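PDB 4NQ0: HAT1-interacting factor 1 from Saccharomyces cerevisiae, which acts as a histone H3 and H4 specific chaperone in the nuclear HAT-B acetyltransferase complex and takes part in chromatin assembly and telomere silencing. Local coordinates for residues 56-61 with 214-219; 279-284 with 327-332; 285-290 with 302-307. All blocks are in the same frame, centred on the assembly; numbering follows the deposited sequence.

Interaction 1. Residues 56-61 with 214-219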
loop_
_atom_site.group_PDB
_atom_site.type_symbol
_atom_site.label_atom_id
_atom_site.label_comp_id
_atom_site.label_asym_id
_atom_site.label_seq_id
_atom_site.Cartn_x
_atom_site.Cartn_y
_atom_site.Cartn_z
ATOM N N GLY A 56 19.732 10.471 15.982
ATOM C CA GLY A 56 18.881 10.569 17.172
ATOM C C GLY A 56 17.459 11.077 16.995
ATOM O O GLY A 56 16.810 11.436 17.987
ATOM N N LEU A 57 16.958 11.114 15.764
ATOM C CA LEU A 57 15.558 11.475 15.539
ATOM C C LEU A 57 14.972 10.807 14.312
ATOM O O LEU A 57 15.296 11.177 13.192
ATOM C CB LEU A 57 15.390 12.982 15.386
ATOM C CG LEU A 57 13.905 13.349 15.278
ATOM C CD1 LEU A 57 13.309 13.537 16.676
ATOM C CD2 LEU A 57 13.710 14.577 14.412
ATOM N N LEU A 58 14.067 9.864 14.529
ATOM C CA LEU A 58 13.418 9.169 13.425
ATOM C C LEU A 58 12.423 10.093 12.747
ATOM O O LEU A 58 11.570 10.663 13.411
ATOM C CB LEU A 58 12.712 7.913 13.931
ATOM C CG LEU A 58 13.484 6.590 13.840
ATOM C CD1 LEU A 58 14.994 6.808 13.784
ATOM C CD2 LEU A 58 13.094 5.670 15.001
ATOM N N PRO A 59 12.517 10.236 11.414
ATOM C CA PRO A 59 11.600 11.121 10.724
ATOM C C PRO A 59 10.188 10.558 10.677
ATOM O O PRO A 59 9.986 9.353 10.861
ATOM C CB PRO A 59 12.188 11.210 9.322
ATOM C CG PRO A 59 12.881 9.977 9.138
ATOM C CD PRO A 59 13.420 9.562 10.473
ATOM N N ASP A 60 9.228 11.443 10.453
ATOM C CA ASP A 60 7.822 11.079 10.380
ATOM C C ASP A 60 7.623 10.223 9.131
ATOM O O ASP A 60 8.018 10.631 8.050
ATOM C CB ASP A 60 6.984 12.359 10.311
ATOM C CG ASP A 60 5.488 12.107 10.459
ATOM O OD1 ASP A 60 4.982 11.102 9.922
ATOM O OD2 ASP A 60 4.812 12.936 11.121
ATOM N N PRO A 61 7.032 9.022 9.278
ATOM C CA PRO A 61 6.781 8.185 8.091
ATOM C C PRO A 61 5.923 8.871 7.020
ATOM O O PRO A 61 6.032 8.534 5.840
ATOM C CB PRO A 61 6.062 6.954 8.653
ATOM C CG PRO A 61 5.789 7.249 10.104
ATOM C CD PRO A 61 6.630 8.369 10.536
ATOM N N LEU A 214 7.410 1.721 5.603
ATOM C CA LEU A 214 7.161 0.445 6.268
ATOM C C LEU A 214 8.148 0.243 7.389
ATOM O O LEU A 214 7.785 -0.142 8.489
ATOM C CB LEU A 214 7.329 -0.732 5.303
ATOM C CG LEU A 214 6.204 -1.090 4.349
ATOM C CD1 LEU A 214 6.694 -2.205 3.429
ATOM C CD2 LEU A 214 4.943 -1.517 5.106
ATOM N N MET A 215 9.413 0.460 7.062
ATOM C CA MET A 215 10.505 0.362 8.022
ATOM C C MET A 215 10.180 1.170 9.274
ATOM O O MET A 215 10.304 0.670 10.390
ATOM C CB MET A 215 11.792 0.849 7.339
ATOM C CG MET A 215 12.989 1.167 8.208
ATOM S SD MET A 215 14.215 2.091 7.228
ATOM C CE MET A 215 14.482 0.984 5.836
ATOM N N LEU A 216 9.746 2.409 9.081
ATOM C CA LEU A 216 9.477 3.322 10.196
ATOM C C LEU A 216 8.222 2.915 10.989
ATOM O O LEU A 216 8.254 2.842 12.223
ATOM C CB LEU A 216 9.365 4.760 9.676
ATOM C CG LEU A 216 10.684 5.341 9.149
ATOM C CD1 LEU A 216 10.477 6.583 8.287
ATOM C CD2 LEU A 216 11.632 5.641 10.316
ATOM N N LEU A 217 7.134 2.641 10.276
ATOM C CA LEU A 217 5.880 2.205 10.893
ATOM C C LEU A 217 6.027 0.871 11.631
ATOM O O LEU A 217 5.458 0.687 12.704
ATOM C CB LEU A 217 4.778 2.083 9.829
ATOM C CG LEU A 217 4.282 3.384 9.196
ATOM C CD1 LEU A 217 3.500 3.106 7.919
ATOM C CD2 LEU A 217 3.426 4.170 10.184
ATOM N N GLY A 218 6.804 -0.044 11.055
ATOM C CA GLY A 218 6.996 -1.383 11.613
ATOM C C GLY A 218 8.092 -1.532 12.667
ATOM O O GLY A 218 8.209 -2.584 13.298
ATOM N N ARG A 219 8.904 -0.491 12.846
ATOM C CA ARG A 219 9.925 -0.459 13.897
ATOM C C ARG A 219 9.361 -1.013 15.214
ATOM O O ARG A 219 8.349 -0.512 15.711
ATOM C CB ARG A 219 10.404 0.978 14.108
ATOM C CG ARG A 219 11.564 1.149 15.084
ATOM C CD ARG A 219 11.758 2.624 15.427
ATOM N NE ARG A 219 12.614 2.835 16.603
ATOM C CZ ARG A 219 12.184 2.937 17.865
ATOM N NH1 ARG A 219 13.063 3.137 18.843
ATOM N NH2 ARG A 219 10.887 2.843 18.162
#

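Interaction 2. Residues 279-284 with 327-332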
loop_
_atom_site.group_PDB
_atom_site.type_symbol
_atom_site.label_atom_id
_atom_site.label_comp_id
_atom_site.label_asym_id
_atom_site.label_seq_id
_atom_site.Cartn_x
_atom_site.Cartn_y
_atom_site.Cartn_z
ATOM N N VAL A 279 -10.931 -4.067 3.993
ATOM C CA VAL A 279 -10.855 -5.482 3.663
ATOM C C VAL A 279 -11.466 -5.713 2.285
ATOM O O VAL A 279 -10.835 -6.311 1.416
ATOM C CB VAL A 279 -11.556 -6.347 4.731
ATOM C CG1 VAL A 279 -11.705 -7.793 4.254
ATOM C CG2 VAL A 279 -10.769 -6.290 6.037
ATOM N N ILE A 280 -12.681 -5.212 2.085
ATOM C CA ILE A 280 -13.409 -5.391 0.828
ATOM C C ILE A 280 -12.644 -4.765 -0.328
ATOM O O ILE A 280 -12.512 -5.361 -1.392
ATOM C CB ILE A 280 -14.828 -4.755 0.879
ATOM C CG1 ILE A 280 -15.723 -5.454 1.917
ATOM C CG2 ILE A 280 -15.490 -4.807 -0.493
ATOM C CD1 ILE A 280 -15.966 -6.896 1.639
ATOM N N GLN A 281 -12.147 -3.555 -0.117
ATOM C CA GLN A 281 -11.333 -2.880 -1.127
ATOM C C GLN A 281 -10.103 -3.708 -1.547
ATOM O O GLN A 281 -9.821 -3.848 -2.732
ATOM C CB GLN A 281 -10.889 -1.511 -0.610
ATOM C CG GLN A 281 -9.919 -0.806 -1.545
ATOM C CD GLN A 281 -9.498 0.555 -1.050
ATOM O OE1 GLN A 281 -9.216 0.749 0.135
ATOM N NE2 GLN A 281 -9.422 1.503 -1.970
ATOM N N ALA A 282 -9.381 -4.245 -0.567
ATOM C CA ALA A 282 -8.185 -5.059 -0.822
ATOM C C ALA A 282 -8.508 -6.366 -1.577
ATOM O O ALA A 282 -7.783 -6.762 -2.501
ATOM C CB ALA A 282 -7.478 -5.368 0.487
ATOM N N GLU A 283 -9.603 -7.023 -1.193
ATOM C CA GLU A 283 -10.071 -8.207 -1.918
ATOM C C GLU A 283 -10.343 -7.890 -3.372
ATOM O O GLU A 283 -9.965 -8.660 -4.247
ATOM C CB GLU A 283 -11.336 -8.788 -1.303
ATOM C CG GLU A 283 -11.169 -9.330 0.108
ATOM C CD GLU A 283 -10.649 -10.758 0.166
ATOM O OE1 GLU A 283 -10.155 -11.272 -0.871
ATOM O OE2 GLU A 283 -10.739 -11.355 1.274
ATOM N N PHE A 284 -10.984 -6.756 -3.646
ATOM C CA PHE A 284 -11.284 -6.395 -5.040
ATOM C C PHE A 284 -10.016 -6.068 -5.823
ATOM O O PHE A 284 -9.879 -6.454 -7.000
ATOM C CB PHE A 284 -12.265 -5.221 -5.118
ATOM C CG PHE A 284 -12.422 -4.661 -6.507
ATOM C CD1 PHE A 284 -13.161 -5.338 -7.462
ATOM C CD2 PHE A 284 -11.809 -3.472 -6.859
ATOM C CE1 PHE A 284 -13.284 -4.841 -8.755
ATOM C CE2 PHE A 284 -11.933 -2.956 -8.145
ATOM C CZ PHE A 284 -12.673 -3.646 -9.095
ATOM N N GLN A 327 -21.550 -2.370 -5.949
ATOM C CA GLN A 327 -22.228 -2.984 -7.095
ATOM C C GLN A 327 -21.323 -2.988 -8.327
ATOM O O GLN A 327 -21.255 -3.986 -9.037
ATOM C CB GLN A 327 -23.553 -2.271 -7.411
ATOM C CG GLN A 327 -24.769 -2.802 -6.620
ATOM C CD GLN A 327 -25.985 -1.866 -6.659
ATOM O OE1 GLN A 327 -25.965 -0.817 -7.317
ATOM N NE2 GLN A 327 -27.045 -2.247 -5.948
ATOM N N ALA A 328 -20.634 -1.873 -8.571
ATOM C CA ALA A 328 -19.666 -1.774 -9.666
ATOM C C ALA A 328 -18.556 -2.826 -9.516
ATOM O O ALA A 328 -18.277 -3.569 -10.451
ATOM C CB ALA A 328 -19.068 -0.367 -9.736
ATOM N N ARG A 329 -17.960 -2.911 -8.328
ATOM C CA ARG A 329 -16.918 -3.919 -8.051
ATOM C C ARG A 329 -17.403 -5.342 -8.318
ATOM O O ARG A 329 -16.708 -6.157 -8.947
ATOM C CB ARG A 329 -16.436 -3.818 -6.605
ATOM C CG ARG A 329 -15.595 -2.586 -6.307
ATOM C CD ARG A 329 -15.311 -2.493 -4.816
ATOM N NE ARG A 329 -14.454 -1.362 -4.473
ATOM C CZ ARG A 329 -14.212 -0.942 -3.231
ATOM N NH1 ARG A 329 -14.760 -1.551 -2.181
ATOM N NH2 ARG A 329 -13.416 0.100 -3.033
ATOM N N LEU A 330 -18.609 -5.626 -7.844
ATOM C CA LEU A 330 -19.216 -6.939 -7.982
ATOM C C LEU A 330 -19.427 -7.285 -9.461
ATOM O O LEU A 330 -19.112 -8.398 -9.898
ATOM C CB LEU A 330 -20.540 -6.952 -7.219
ATOM C CG LEU A 330 -21.226 -8.274 -6.897
ATOM C CD1 LEU A 330 -20.262 -9.313 -6.285
ATOM C CD2 LEU A 330 -22.395 -7.964 -5.948
ATOM N N ALA A 331 -19.942 -6.320 -10.221
ATOM C CA ALA A 331 -20.095 -6.455 -11.670
ATOM C C ALA A 331 -18.765 -6.750 -12.370
ATOM O O ALA A 331 -18.703 -7.595 -13.260
ATOM C CB ALA A 331 -20.716 -5.191 -12.255
ATOM N N GLN A 332 -17.709 -6.052 -11.962
ATOM C CA GLN A 332 -16.379 -6.281 -12.525
ATOM C C GLN A 332 -15.858 -7.683 -12.205
ATOM O O GLN A 332 -15.257 -8.340 -13.053
ATOM C CB GLN A 332 -15.384 -5.247 -11.994
ATOM C CG GLN A 332 -13.981 -5.411 -12.556
ATOM C CD GLN A 332 -13.927 -5.144 -14.053
ATOM O OE1 GLN A 332 -13.707 -6.056 -14.860
ATOM N NE2 GLN A 332 -14.142 -3.890 -14.429
#

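Interaction 3. Residues 285-290 with 302-307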
loop_
_atom_site.group_PDB
_atom_site.type_symbol
_atom_site.label_atom_id
_atom_site.label_comp_id
_atom_site.label_asym_id
_atom_site.label_seq_id
_atom_site.Cartn_x
_atom_site.Cartn_y
_atom_site.Cartn_z
ATOM N N LEU A 285 -9.093 -5.341 -5.193
ATOM C CA LEU A 285 -7.850 -4.962 -5.881
ATOM C C LEU A 285 -7.020 -6.189 -6.260
ATOM O O LEU A 285 -6.425 -6.227 -7.331
ATOM C CB LEU A 285 -7.034 -3.976 -5.033
ATOM C CG LEU A 285 -7.634 -2.577 -4.859
ATOM C CD1 LEU A 285 -6.893 -1.799 -3.757
ATOM C CD2 LEU A 285 -7.631 -1.782 -6.167
ATOM N N VAL A 286 -6.997 -7.187 -5.389
ATOM C CA VAL A 286 -6.399 -8.488 -5.695
ATOM C C VAL A 286 -6.963 -9.064 -6.997
ATOM O O VAL A 286 -6.203 -9.437 -7.890
ATOM C CB VAL A 286 -6.621 -9.490 -4.544
ATOM C CG1 VAL A 286 -6.377 -10.941 -5.010
ATOM C CG2 VAL A 286 -5.727 -9.134 -3.343
ATOM N N CYS A 287 -8.291 -9.103 -7.108
ATOM C CA CYS A 287 -8.963 -9.629 -8.298
ATOM C C CYS A 287 -8.691 -8.809 -9.547
ATOM O O CYS A 287 -8.506 -9.370 -10.636
ATOM C CB CYS A 287 -10.476 -9.717 -8.061
ATOM S SG CYS A 287 -10.874 -10.890 -6.753
ATOM N N ASP A 288 -8.672 -7.488 -9.395
ATOM C CA ASP A 288 -8.438 -6.606 -10.522
ATOM C C ASP A 288 -7.021 -6.775 -11.086
ATOM O O ASP A 288 -6.837 -6.748 -12.293
ATOM C CB ASP A 288 -8.682 -5.142 -10.150
ATOM C CG ASP A 288 -9.094 -4.308 -11.350
ATOM O OD1 ASP A 288 -10.208 -4.530 -11.862
ATOM O OD2 ASP A 288 -8.307 -3.440 -11.779
ATOM N N ALA A 289 -6.036 -6.948 -10.217
ATOM C CA ALA A 289 -4.674 -7.216 -10.654
ATOM C C ALA A 289 -4.562 -8.638 -11.211
ATOM O O ALA A 289 -3.918 -8.853 -12.229
ATOM C CB ALA A 289 -3.701 -7.017 -9.510
ATOM N N LEU A 290 -5.216 -9.584 -10.543
ATOM C CA LEU A 290 -5.217 -10.992 -10.930
ATOM C C LEU A 290 -5.681 -11.244 -12.357
ATOM O O LEU A 290 -5.211 -12.181 -12.999
ATOM C CB LEU A 290 -6.087 -11.794 -9.957
ATOM C CG LEU A 290 -5.958 -13.307 -9.824
ATOM C CD1 LEU A 290 -4.512 -13.763 -9.754
ATOM C CD2 LEU A 290 -6.728 -13.756 -8.572
ATOM N N LEU A 302 -10.146 -18.411 -10.822
ATOM C CA LEU A 302 -11.581 -18.602 -10.617
ATOM C C LEU A 302 -11.923 -18.760 -9.148
ATOM O O LEU A 302 -12.895 -18.174 -8.677
ATOM C CB LEU A 302 -12.107 -19.809 -11.404
ATOM C CG LEU A 302 -12.283 -19.604 -12.912
ATOM C CD1 LEU A 302 -12.688 -20.915 -13.623
ATOM C CD2 LEU A 302 -13.321 -18.504 -13.152
ATOM N N LYS A 303 -11.120 -19.537 -8.425
ATOM C CA LYS A 303 -11.356 -19.743 -6.990
ATOM C C LYS A 303 -11.282 -18.438 -6.206
ATOM O O LYS A 303 -12.077 -18.223 -5.298
ATOM C CB LYS A 303 -10.364 -20.742 -6.400
ATOM C CG LYS A 303 -10.530 -22.155 -6.928
ATOM C CD LYS A 303 -9.577 -23.166 -6.267
ATOM C CE LYS A 303 -9.606 -24.489 -7.054
ATOM N NZ LYS A 303 -8.786 -25.595 -6.459
ATOM N N ARG A 304 -10.324 -17.575 -6.550
ATOM C CA ARG A 304 -10.182 -16.287 -5.848
ATOM C C ARG A 304 -11.306 -15.332 -6.233
ATOM O O ARG A 304 -11.852 -14.638 -5.372
ATOM C CB ARG A 304 -8.826 -15.624 -6.124
ATOM C CG ARG A 304 -8.546 -14.405 -5.246
ATOM C CD ARG A 304 -8.079 -14.828 -3.859
ATOM N NE ARG A 304 -8.118 -13.739 -2.875
ATOM C CZ ARG A 304 -7.554 -13.770 -1.667
ATOM N NH1 ARG A 304 -6.835 -14.821 -1.267
ATOM N NH2 ARG A 304 -7.691 -12.719 -0.850
ATOM N N PHE A 305 -11.645 -15.281 -7.519
ATOM C CA PHE A 305 -12.758 -14.448 -7.955
ATOM C C PHE A 305 -14.061 -14.827 -7.236
ATOM O O PHE A 305 -14.798 -13.957 -6.781
ATOM C CB PHE A 305 -12.988 -14.545 -9.467
ATOM C CG PHE A 305 -11.859 -14.020 -10.310
ATOM C CD1 PHE A 305 -11.041 -13.004 -9.867
ATOM C CD2 PHE A 305 -11.651 -14.527 -11.582
ATOM C CE1 PHE A 305 -10.024 -12.530 -10.640
ATOM C CE2 PHE A 305 -10.630 -14.055 -12.370
ATOM C CZ PHE A 305 -9.811 -13.045 -11.904
ATOM N N LYS A 306 -14.344 -16.121 -7.136
ATOM C CA LYS A 306 -15.586 -16.569 -6.514
ATOM C C LYS A 306 -15.601 -16.278 -5.022
ATOM O O LYS A 306 -16.646 -15.980 -4.450
ATOM C CB LYS A 306 -15.798 -18.061 -6.758
ATOM C CG LYS A 306 -16.233 -18.363 -8.179
ATOM C CD LYS A 306 -16.127 -19.849 -8.482
ATOM C CE LYS A 306 -16.611 -20.162 -9.887
ATOM N NZ LYS A 306 -16.242 -21.548 -10.291
ATOM N N HIS A 307 -14.440 -16.384 -4.396
ATOM C CA HIS A 307 -14.298 -15.998 -3.005
ATOM C C HIS A 307 -14.660 -14.516 -2.811
ATOM O O HIS A 307 -15.378 -14.160 -1.887
ATOM C CB HIS A 307 -12.867 -16.270 -2.544
ATOM C CG HIS A 307 -12.491 -15.559 -1.286
ATOM N ND1 HIS A 307 -12.815 -16.038 -0.035
ATOM C CD2 HIS A 307 -11.833 -14.392 -1.088
ATOM C CE1 HIS A 307 -12.365 -15.198 0.882
ATOM N NE2 HIS A 307 -11.762 -14.194 0.268
#

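Interaction 1. Residues 56-61 with 214-219
Leu216, on the last turns of helix 202-218, packs against Leu58, Pro59 and Pro61 of the loop that leads into helix 61-77. This is helix-on-loop packing inside the all-helical TPR domain of a NASP-family chaperone: the end of a helix lying in the predicted first TPR repeat is covered by a proline-rich linker from far earlier in the chain.

Leu216 can be followed outward. Its CB meets the ring of Pro61, 4.1 Å from Pro61 CB. With CG anti to the carbonyl carbon (chi1 -68°), the two methyls fork over the linker, and both come near the carbonyl oxygen of Pro59. Leu216 CD1 lies 3.8 Å from Pro59 O. It is close also to Pro61 CA and the Pro59 ring, while Leu216 CD2 approaches Leu58 CG at 4.1 Å. Phe64 of helix 61-77 touches both Pro59 and Leu216, so the contact continues into that helix.

Pro61 has a second neighbour in Leu217, whose CD2 sits 3.9 Å from Pro61 CG; the same leucine also rests on Arg234 of helix 229-248. The rigid ring of Pro61 therefore presses on two successive leucines of the helix. Just before it, Asp60 takes the N-cap position of helix 61-77, its OD1 accepting a hydrogen bond from the backbone N of Glu62.

At the exposed edge Arg219 stretches out from CG to NE and passes obliquely across Leu58, where Leu58 CD2 approaches Arg219 NE at 3.3 Å.

Interaction 2. Residues 279-284 with 327-332
Arg329 reaches from helix 323-344 across the ring of Phe284 on helix 273-290, laying its aliphatic chain over one face of the phenyl group. Its CG stands 3.7 Å from the centroid of the Phe284 ring and only 9° off the ring normal, a CH-pi contact made almost over the centre. The flanking carbons share the same face: Arg329 CB is 3.7 Å from Phe284 CD1, and Arg329 CD lies near CG and CB of the phenylalanine.

The side-chain conformations bring this about. In Phe284, CG is anti to the backbone N (chi1 170°), which sends the ring out toward the other helix. Arg329 then runs extended from CG to NE, long enough to clear the ring and carry its guanidinium to the preceding turn of helix 273-290. There one face of the guanidinium covers Gln281 CA, with Arg329 NH1 3.8 Å from that atom. Gln281 CB and CG lie beside NH2, and Ile280 CG2 meets Arg329 NH1 obliquely at 3.7 Å. NH1 also makes a weak hydrogen bond to Gln326 OE1, on its own helix.

The axes of the two short segments run 27° apart in direction and come within 11.3 Å of each other, with helix 298-316 between them in sequence; alternate helices pack side by side in this way in TPR-type helical arrays, and here they do so in the region that binds H2A-H2B dimers. An alanine in place of Phe284 is likely to open a gap beneath the Arg329 methylenes and leave that long chain freer to swing.

Gln332, one turn beyond Arg329, approaches the ring in its plane, its CB 3.9 Å from Phe284 CE1.

Interaction 3. Residues 285-290 with 302-307
Helices 273-290 and 298-316 meet nearly antiparallel here, 148° between the directions of the short segments and 9.9 Å between their axes, with the backbones closest at Cys287 and Phe305. Such a helical hairpin is the basic element of TPR folds; helix 298-316 lies in the predicted third repeat, which begins at the end of helix 273-290.

Phe305 enters edge-first. Its CE1 lies 3.5 Å from the carbonyl oxygen Cys287 O, which sits near the ring plane, and its CD1 is 3.8 Å from Cys287 SG. The sulfur is 5.1 Å from the ring centroid and 88° off the normal, a sulfur-aromatic contact at the rim rather than over the face. Cys287 SG, anti to the carbonyl carbon, lies near Arg304 O as well. Leu290 CB comes up to Phe305 CE1 from an oblique direction, and residues of helix 323-344, Ile337 and Val340 among them, also pack on Phe305.

Arg304 fills the neighbouring part of the interface with its carbon chain. Leu290 CD2 meets Arg304 CB at 3.7 Å, the two side chains crossing at about a right angle. Bending at chi2 (79°) then turns the arginine past Val286, whose CG1 is 3.9 Å from Arg304 NE. Over one guanidinium face lies His307 CD2, offset toward the rim. NH2 forms a salt bridge with Glu283 OE1, and NH1 donates to the backbone oxygen of Leu170.

NE is buried beside the Val286 methyl with no partner in the model, and the bonds of this guanidinium are made by NH1 and NH2; burial in apolar surroundings probably strengthens its pairing with Glu283.

In the fold
From the N terminus, interaction 1 closes first, bringing the linker ahead of helix 61-77 onto helix 202-218 and so spanning the long stretch that includes the unmodelled residues 80-159. Interactions 2 and 3 both come later in the chain, on the opposite side of its centre, about 32 and 33 Å from interaction 1 between centres. They nest: 285-290 with 302-307 closes a short hairpin within the longer loop formed by 279-284 with 327-332. Helix 273-290 serves both, joining helix 298-316 in interaction 3 and helix 323-344 in interaction 2. The two touch directly through Glu283, which belongs to the outer contact's segment.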